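Local coordinates for protein berberine bridge enzyme-like 28 (Arabidopsis thaliana, PDB 5D79) that binds FAD as an oxidoreductase of the berberine bridge enzyme-like family and is involved in adaptation to salt stress, at residues D475-Y481 with D522-P527. Numbering follows the deposited sequence.
Sequences DMDLGMY and DEQSIP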
ATOM      1  N   ASP A 475       2.859  10.203  -3.275  1.00 16.92           N
ATOM      2  CA  ASP A 475       4.006  11.004  -3.677  1.00 19.31           C
ATOM      3  C   ASP A 475       3.600  12.473  -3.907  1.00 21.00           C
ATOM      4  O   ASP A 475       2.999  12.831  -4.922  1.00 17.62           O
ATOM      5  CB  ASP A 475       4.645  10.389  -4.932  1.00 19.63           C
ATOM      6  CG  ASP A 475       5.955  11.061  -5.326  1.00 19.40           C
ATOM      7  OD1 ASP A 475       6.524  11.851  -4.526  1.00 16.81           O
ATOM      8  OD2 ASP A 475       6.411  10.781  -6.457  1.00 19.73           O
ATOM      9  N   MET A 476       3.931  13.319  -2.939  1.00 23.80           N
ATOM     10  CA  MET A 476       3.646  14.749  -3.020  1.00 27.19           C
ATOM     11  C   MET A 476       4.342  15.416  -4.193  1.00 22.19           C
ATOM     12  O   MET A 476       3.943  16.499  -4.623  1.00 20.65           O
ATOM     13  CB  MET A 476       4.071  15.439  -1.728  1.00 32.95           C
ATOM     14  CG  MET A 476       3.411  14.865  -0.516  1.00 34.89           C
ATOM     15  SD  MET A 476       1.703  15.365  -0.536  1.00 43.65           S
ATOM     16  CE  MET A 476       1.845  16.786   0.551  1.00 36.00           C
ATOM     17  N   ASP A 477       5.394  14.767  -4.688  1.00 22.57           N
ATOM     18  CA  ASP A 477       6.177  15.284  -5.805  1.00 26.69           C
ATOM     19  C   ASP A 477       5.402  15.250  -7.121  1.00 24.88           C
ATOM     20  O   ASP A 477       5.789  15.923  -8.076  1.00 23.89           O
ATOM     21  CB  ASP A 477       7.491  14.507  -5.954  1.00 28.45           C
ATOM     22  CG  ASP A 477       8.487  14.819  -4.845  1.00 33.69           C
ATOM     23  OD1 ASP A 477       8.254  15.789  -4.079  1.00 32.47           O
ATOM     24  OD2 ASP A 477       9.509  14.104  -4.751  1.00 36.42           O
ATOM     25  N   LEU A 478       4.312  14.483  -7.165  1.00 23.35           N
ATOM     26  CA  LEU A 478       3.401  14.519  -8.316  1.00 26.93           C
ATOM     27  C   LEU A 478       2.459  15.739  -8.256  1.00 26.33           C
ATOM     28  O   LEU A 478       1.790  16.075  -9.241  1.00 26.69           O
ATOM     29  CB  LEU A 478       2.578  13.226  -8.403  1.00 26.62           C
ATOM     30  CG  LEU A 478       3.306  11.905  -8.144  1.00 26.19           C
ATOM     31  CD1 LEU A 478       2.329  10.739  -8.221  1.00 25.39           C
ATOM     32  CD2 LEU A 478       4.465  11.718  -9.109  1.00 24.81           C
ATOM     33  N   GLY A 479       2.407  16.385  -7.089  1.00 25.54           N
ATOM     34  CA  GLY A 479       1.607  17.582  -6.895  1.00 25.85           C
ATOM     35  C   GLY A 479       0.764  17.564  -5.629  1.00 26.50           C
ATOM     36  O   GLY A 479       0.435  16.499  -5.115  1.00 27.59           O
ATOM     37  N   MET A 480       0.417  18.747  -5.128  1.00 25.98           N
ATOM     38  CA  MET A 480      -0.456  18.879  -3.963  1.00 28.01           C
ATOM     39  C   MET A 480      -1.274  20.173  -4.047  1.00 29.39           C
ATOM     40  O   MET A 480      -0.996  21.032  -4.879  1.00 29.58           O
ATOM     41  CB  MET A 480       0.361  18.841  -2.673  1.00 29.58           C
ATOM     42  CG  MET A 480       1.477  19.869  -2.613  1.00 33.02           C
ATOM     43  SD  MET A 480       2.382  19.812  -1.057  1.00 47.97           S
ATOM     44  CE  MET A 480       1.138  20.385   0.106  1.00 27.64           C
ATOM     45  N   TYR A 481      -2.294  20.303  -3.201  1.00 29.80           N
ATOM     46  CA  TYR A 481      -3.087  21.533  -3.146  1.00 29.19           C
ATOM     47  C   TYR A 481      -2.336  22.687  -2.474  1.00 33.23           C
ATOM     48  O   TYR A 481      -1.958  22.601  -1.304  1.00 32.29           O
ATOM     49  CB  TYR A 481      -4.399  21.300  -2.403  1.00 32.83           C
ATOM     50  CG  TYR A 481      -5.399  20.422  -3.121  1.00 31.76           C
ATOM     51  CD1 TYR A 481      -6.011  20.842  -4.301  1.00 29.68           C
ATOM     52  CD2 TYR A 481      -5.760  19.187  -2.597  1.00 29.07           C
ATOM     53  CE1 TYR A 481      -6.931  20.036  -4.953  1.00 29.03           C
ATOM     54  CE2 TYR A 481      -6.683  18.378  -3.244  1.00 30.45           C
ATOM     55  CZ  TYR A 481      -7.263  18.806  -4.416  1.00 28.00           C
ATOM     56  OH  TYR A 481      -8.177  17.990  -5.040  1.00 26.45           O
ATOM     57  N   ASP A 522      -7.129  15.801   2.433  1.00 30.26           N
ATOM     58  CA  ASP A 522      -5.709  15.975   2.738  1.00 25.64           C
ATOM     59  C   ASP A 522      -5.044  16.722   1.585  1.00 24.45           C
ATOM     60  O   ASP A 522      -5.724  17.365   0.777  1.00 25.53           O
ATOM     61  CB  ASP A 522      -5.004  14.631   3.015  1.00 20.02           C
ATOM     62  CG  ASP A 522      -5.316  13.555   1.986  1.00 17.05           C
ATOM     63  OD1 ASP A 522      -5.436  13.846   0.788  1.00 20.62           O
ATOM     64  OD2 ASP A 522      -5.418  12.382   2.380  1.00 19.93           O
ATOM     65  N   GLU A 523      -3.724  16.624   1.493  1.00 21.69           N
ATOM     66  CA  GLU A 523      -2.976  17.389   0.498  1.00 23.73           C
ATOM     67  C   GLU A 523      -3.111  16.880  -0.958  1.00 21.48           C
ATOM     68  O   GLU A 523      -2.700  17.570  -1.898  1.00 20.73           O
ATOM     69  CB  GLU A 523      -1.502  17.425   0.907  1.00 28.99           C
ATOM     70  CG  GLU A 523      -1.198  18.301   2.138  1.00 33.94           C
ATOM     71  CD  GLU A 523      -1.667  17.698   3.463  1.00 31.82           C
ATOM     72  OE1 GLU A 523      -1.890  16.468   3.521  1.00 32.30           O
ATOM     73  OE2 GLU A 523      -1.807  18.463   4.443  1.00 29.26           O
ATOM     74  N   GLN A 524      -3.686  15.689  -1.137  1.00 20.64           N
ATOM     75  CA  GLN A 524      -3.894  15.101  -2.464  1.00 19.81           C
ATOM     76  C   GLN A 524      -5.301  14.485  -2.647  1.00 24.64           C
ATOM     77  O   GLN A 524      -5.543  13.713  -3.584  1.00 22.80           O
ATOM     78  CB  GLN A 524      -2.832  14.029  -2.738  1.00 17.31           C
ATOM     79  CG  GLN A 524      -1.526  14.541  -3.313  1.00 18.78           C
ATOM     80  CD  GLN A 524      -0.617  13.415  -3.794  1.00 20.43           C
ATOM     81  OE1 GLN A 524      -0.781  12.257  -3.399  1.00 21.03           O
ATOM     82  NE2 GLN A 524       0.343  13.747  -4.659  1.00 22.68           N
ATOM     83  N   SER A 525      -6.230  14.827  -1.763  1.00 26.91           N
ATOM     84  CA  SER A 525      -7.551  14.201  -1.790  1.00 26.00           C
ATOM     85  C   SER A 525      -8.337  14.533  -3.073  1.00 22.54           C
ATOM     86  O   SER A 525      -8.042  15.512  -3.776  1.00 18.10           O
ATOM     87  CB  SER A 525      -8.357  14.607  -0.546  1.00 22.87           C
ATOM     88  OG  SER A 525      -8.536  16.009  -0.484  1.00 24.94           O
ATOM     89  N   ILE A 526      -9.321  13.687  -3.375  1.00 19.80           N
ATOM     90  CA  ILE A 526     -10.191  13.869  -4.528  1.00 18.86           C
ATOM     91  C   ILE A 526     -11.013  15.133  -4.326  1.00 21.56           C
ATOM     92  O   ILE A 526     -11.613  15.307  -3.261  1.00 20.47           O
ATOM     93  CB  ILE A 526     -11.128  12.650  -4.715  1.00 19.94           C
ATOM     94  CG1 ILE A 526     -10.323  11.358  -4.926  1.00 18.83           C
ATOM     95  CG2 ILE A 526     -12.121  12.878  -5.850  1.00 15.90           C
ATOM     96  CD1 ILE A 526      -9.502  11.324  -6.200  1.00 14.30           C
ATOM     97  N   PRO A 527     -11.035  16.031  -5.336  1.00 20.12           N
ATOM     98  CA  PRO A 527     -11.763  17.298  -5.206  1.00 24.29           C
ATOM     99  C   PRO A 527     -13.257  17.192  -5.517  1.00 25.38           C
ATOM    100  O   PRO A 527     -13.725  16.252  -6.170  1.00 18.11           O
ATOM    101  CB  PRO A 527     -11.072  18.190  -6.235  1.00 21.49           C
ATOM    102  CG  PRO A 527     -10.729  17.234  -7.332  1.00 19.96           C
ATOM    103  CD  PRO A 527     -10.304  15.963  -6.615  1.00 18.36           C
TER
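The side-chain amide of Q524 meets the backbone on both sides of the 3-10 turn 476-478; its NE2 donates to D475 O and G479 O. The bond to G479 O, 2.8 Å from NE2, lies in both the amide and the carbonyl plane and is nearly straight. The one to D475 O is more bent (132° at the hydrogen), with NE2 above the carbonyl plane. L478 N reaches D475 O from the opposite face. Q524 OE1 bonds to Y499 of helix 488-500, which fixes the amide's orientation. With an alanine in its place, G479 O and D475 O would probably lose this shared donor, though D475 O would keep L478 N.

Y481 N donates to E523 O (3.1 Å). Y481 OH donates to S525 O (2.8 Å), which sits in the ring plane at its edge.

Apolar contacts add to this. The CE methyls of M476 and M480 both meet the aliphatic part of E523; M476 CE lies 3.4 Å from E523 CB. A bend at chi2 (73°) helps turn the E523 carboxylate away from 475-481, toward a salt bridge with R105.

All four bonds across the contact end on backbone carbonyls, so the acceptors do not depend on side-chain identity.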